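Putative sugar binding protein (Bacteroides vulgatus ATCC 8482, PDB 3KEZ) probably binds sugars at the outer membrane as a calcium-containing member of the SusD family, consistent with a role in nutrient uptake. Local coordinates at residues Pro267-Met272 with Asn326-Asn331. Residues are numbered along the deposited sequence; the frame is centred on the assembly and turned at random.
Sequences PGKESM and NITDAN. With CA (calcium ion), chain C.
The hydroxyl OG of Ser271 lies within hydrogen-bonding distance of two carbonyl oxygens, 2.9 Å from Thr328 O across the contact and 3.1 Å from Gly268 O in its own loop. With chi1 at 72°, OG sits between the backbone N and the carbonyl carbon, where it faces both acceptors. Serine suits this buried place because its short side chain brings a hydroxyl close to the carbonyls of both segments. Gly268 O also receives the backbone N of Ser271, closing a type I beta turn from Gly268 to Ser271, and Ser271 is the N-cap residue of helix 272-275. At positive phi (86°), Gly268 adopts a conformation in which a side chain would press on the preceding carbonyl.

Thr328 contributes most of the surface on its side. Its CG2, anti to the backbone N, comes 3.2 Å from Gly268 O, while OG1 turns back to Asn326 OD1. Asn326 OD1 also accepts from Thr328 N at 2.9 Å, with a nearly straight N-H...O angle of 167°; this backbone bond makes an Asx turn, and the hydroxyl bond from Thr328 OG1 adds a second grip on the same oxygen. The turn lies within the loop between strands 313-316 and 332-336, which supplies most of the calcium ligands of this SusD-family protein: Asp329 binds the ion through its backbone O and Asn331 through OD1, at 2.5 Å, with Asn261, Gln322 and Glu325 completing the protein ligands. The carboxylate of Asp329 has other partners: OD1 accepts from Ser266 OG and lies 3.4 Å from Pro267 CD. The compact, rigid proline ring packs its CG against Thr328 O at 3.5 Å and also touches Asn261.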
ATOM      1  N   PRO A 267     -16.444  -5.344  -5.607  1.00 13.42           N
ATOM      2  CA  PRO A 267     -16.228  -3.983  -5.140  1.00 13.15           C
ATOM      3  C   PRO A 267     -16.839  -2.923  -6.028  1.00 13.49           C
ATOM      4  O   PRO A 267     -16.861  -1.755  -5.641  1.00 15.29           O
ATOM      5  CB  PRO A 267     -14.696  -3.850  -5.131  1.00 11.74           C
ATOM      6  CG  PRO A 267     -14.263  -4.759  -6.210  1.00 17.87           C
ATOM      7  CD  PRO A 267     -15.178  -5.958  -6.042  1.00 12.64           C
ATOM      8  N   GLY A 268     -17.313  -3.298  -7.204  1.00 14.40           N
ATOM      9  CA  GLY A 268     -17.946  -2.340  -8.114  1.00 15.79           C
ATOM     10  C   GLY A 268     -16.966  -1.610  -9.016  1.00 11.93           C
ATOM     11  O   GLY A 268     -15.744  -1.809  -8.960  1.00 10.17           O
ATOM     12  N   LYS A 269     -17.516  -0.722  -9.831  1.00 13.71           N
ATOM     13  CA  LYS A 269     -16.761  -0.065 -10.910  1.00 10.15           C
ATOM     14  C   LYS A 269     -15.749   1.003 -10.457  1.00 11.27           C
ATOM     15  O   LYS A 269     -14.980   1.514 -11.284  1.00 11.14           O
ATOM     16  CB  LYS A 269     -17.727   0.496 -11.946  1.00 13.97           C
ATOM     17  CG  LYS A 269     -18.429  -0.575 -12.805  1.00 15.07           C
ATOM     18  CD  LYS A 269     -19.470   0.064 -13.741  1.00 15.95           C
ATOM     19  CE  LYS A 269     -20.221  -0.995 -14.558  1.00 21.74           C
ATOM     20  NZ  LYS A 269     -21.206  -0.387 -15.501  1.00 24.89           N
ATOM     21  N   GLU A 270     -15.717   1.342  -9.166  1.00 11.66           N
ATOM     22  CA  GLU A 270     -14.656   2.248  -8.662  1.00 11.36           C
ATOM     23  C   GLU A 270     -13.429   1.487  -8.138  1.00 11.19           C
ATOM     24  O   GLU A 270     -12.534   2.073  -7.539  1.00 11.91           O
ATOM     25  CB  GLU A 270     -15.207   3.219  -7.612  1.00  9.51           C
ATOM     26  CG  GLU A 270     -16.287   4.120  -8.176  1.00 14.26           C
ATOM     27  CD  GLU A 270     -16.642   5.293  -7.286  1.00  9.50           C
ATOM     28  OE1 GLU A 270     -16.530   5.162  -6.048  1.00 16.00           O
ATOM     29  OE2 GLU A 270     -17.059   6.334  -7.850  1.00 17.85           O
ATOM     30  N   SER A 271     -13.359   0.194  -8.434  1.00  8.35           N
ATOM     31  CA  SER A 271     -12.223  -0.640  -8.053  1.00  9.60           C
ATOM     32  C   SER A 271     -11.033  -0.403  -8.998  1.00  6.13           C
ATOM     33  O   SER A 271     -11.210   0.081 -10.114  1.00  8.13           O
ATOM     34  CB  SER A 271     -12.627  -2.121  -8.126  1.00  9.99           C
ATOM     35  OG  SER A 271     -12.765  -2.525  -9.485  1.00 11.60           O
HETATM   36  N   MSE A 272      -9.842  -0.780  -8.562  1.00  7.63           N
HETATM   37  CA  MSE A 272      -8.614  -0.597  -9.378  1.00  8.11           C
HETATM   38  C   MSE A 272      -8.732  -1.256 -10.740  1.00  9.16           C
HETATM   39  O   MSE A 272      -8.266  -0.702 -11.750  1.00  8.72           O
HETATM   40  CB  MSE A 272      -7.372  -1.097  -8.631  1.00  6.24           C
HETATM   41  CG  MSE A 272      -7.058  -0.330  -7.340  1.00 10.06           C
HETATM   42 SE   MSE A 272      -6.600   1.474  -7.758  0.75  2.00          SE
HETATM   43  CE  MSE A 272      -4.746   1.244  -8.393  1.00 10.61           C
ATOM     44  N   ASN A 326     -15.137 -10.305 -14.573  1.00 16.27           N
ATOM     45  CA  ASN A 326     -15.039  -8.973 -15.158  1.00 18.04           C
ATOM     46  C   ASN A 326     -13.785  -8.283 -14.574  1.00 13.30           C
ATOM     47  O   ASN A 326     -13.343  -8.630 -13.494  1.00  9.09           O
ATOM     48  CB  ASN A 326     -16.308  -8.181 -14.795  1.00 20.32           C
ATOM     49  CG  ASN A 326     -16.416  -6.860 -15.530  1.00 29.51           C
ATOM     50  OD1 ASN A 326     -15.914  -5.823 -15.066  1.00 28.73           O
ATOM     51  ND2 ASN A 326     -17.120  -6.876 -16.663  1.00 34.87           N
ATOM     52  N   ILE A 327     -13.219  -7.316 -15.280  1.00 12.13           N
ATOM     53  CA  ILE A 327     -12.098  -6.527 -14.708  1.00 11.79           C
ATOM     54  C   ILE A 327     -12.492  -5.881 -13.369  1.00 13.48           C
ATOM     55  O   ILE A 327     -11.641  -5.627 -12.511  1.00 12.50           O
ATOM     56  CB  ILE A 327     -11.581  -5.442 -15.662  1.00 13.54           C
ATOM     57  CG1 ILE A 327     -12.712  -4.514 -16.142  1.00 17.70           C
ATOM     58  CG2 ILE A 327     -10.838  -6.086 -16.841  1.00 16.65           C
ATOM     59  CD1 ILE A 327     -12.226  -3.280 -16.890  1.00 10.66           C
ATOM     60  N   THR A 328     -13.775  -5.589 -13.185  1.00  8.87           N
ATOM     61  CA  THR A 328     -14.226  -5.045 -11.926  1.00 11.87           C
ATOM     62  C   THR A 328     -13.768  -5.854 -10.695  1.00 12.66           C
ATOM     63  O   THR A 328     -13.492  -5.288  -9.632  1.00 12.10           O
ATOM     64  CB  THR A 328     -15.758  -4.940 -11.908  1.00 13.61           C
ATOM     65  OG1 THR A 328     -16.171  -3.973 -12.880  1.00 18.60           O
ATOM     66  CG2 THR A 328     -16.233  -4.531 -10.557  1.00 14.96           C
ATOM     67  N   ASP A 329     -13.680  -7.174 -10.842  1.00 11.35           N
ATOM     68  CA  ASP A 329     -13.444  -8.037  -9.713  1.00  9.74           C
ATOM     69  C   ASP A 329     -12.016  -8.547  -9.631  1.00 10.81           C
ATOM     70  O   ASP A 329     -11.742  -9.501  -8.893  1.00 12.56           O
ATOM     71  CB  ASP A 329     -14.459  -9.162  -9.737  1.00 11.84           C
ATOM     72  CG  ASP A 329     -15.866  -8.637  -9.642  1.00 17.97           C
ATOM     73  OD1 ASP A 329     -16.070  -7.706  -8.826  1.00 15.44           O
ATOM     74  OD2 ASP A 329     -16.743  -9.111 -10.399  1.00 12.15           O
ATOM     75  N   ALA A 330     -11.087  -7.855 -10.305  1.00 10.34           N
ATOM     76  CA  ALA A 330      -9.671  -8.150 -10.171  1.00  9.76           C
ATOM     77  C   ALA A 330      -9.273  -8.017  -8.719  1.00 10.43           C
ATOM     78  O   ALA A 330      -9.695  -7.066  -8.018  1.00  9.70           O
ATOM     79  CB  ALA A 330      -8.830  -7.220 -11.037  1.00  8.29           C
ATOM     80  N   ASN A 331      -8.462  -8.975  -8.275  1.00 12.02           N
ATOM     81  CA  ASN A 331      -7.851  -8.953  -6.957  1.00 10.44           C
ATOM     82  C   ASN A 331      -6.802  -7.864  -6.894  1.00 11.20           C
ATOM     83  O   ASN A 331      -6.296  -7.428  -7.926  1.00 11.20           O
ATOM     84  CB  ASN A 331      -7.210 -10.319  -6.630  1.00 10.90           C
ATOM     85  CG  ASN A 331      -8.255 -11.463  -6.475  1.00 14.64           C
ATOM     86  OD1 ASN A 331      -9.457 -11.217  -6.526  1.00 12.19           O
ATOM     87  ND2 ASN A 331      -7.779 -12.712  -6.264  1.00 11.50           N
TER
HETATM   88 CA    CA C 501     -11.011 -11.701  -8.442  1.00 31.50          CA
HETATM   89  O   HOH W   1     -10.880 -14.209  -7.789  1.00 14.45           O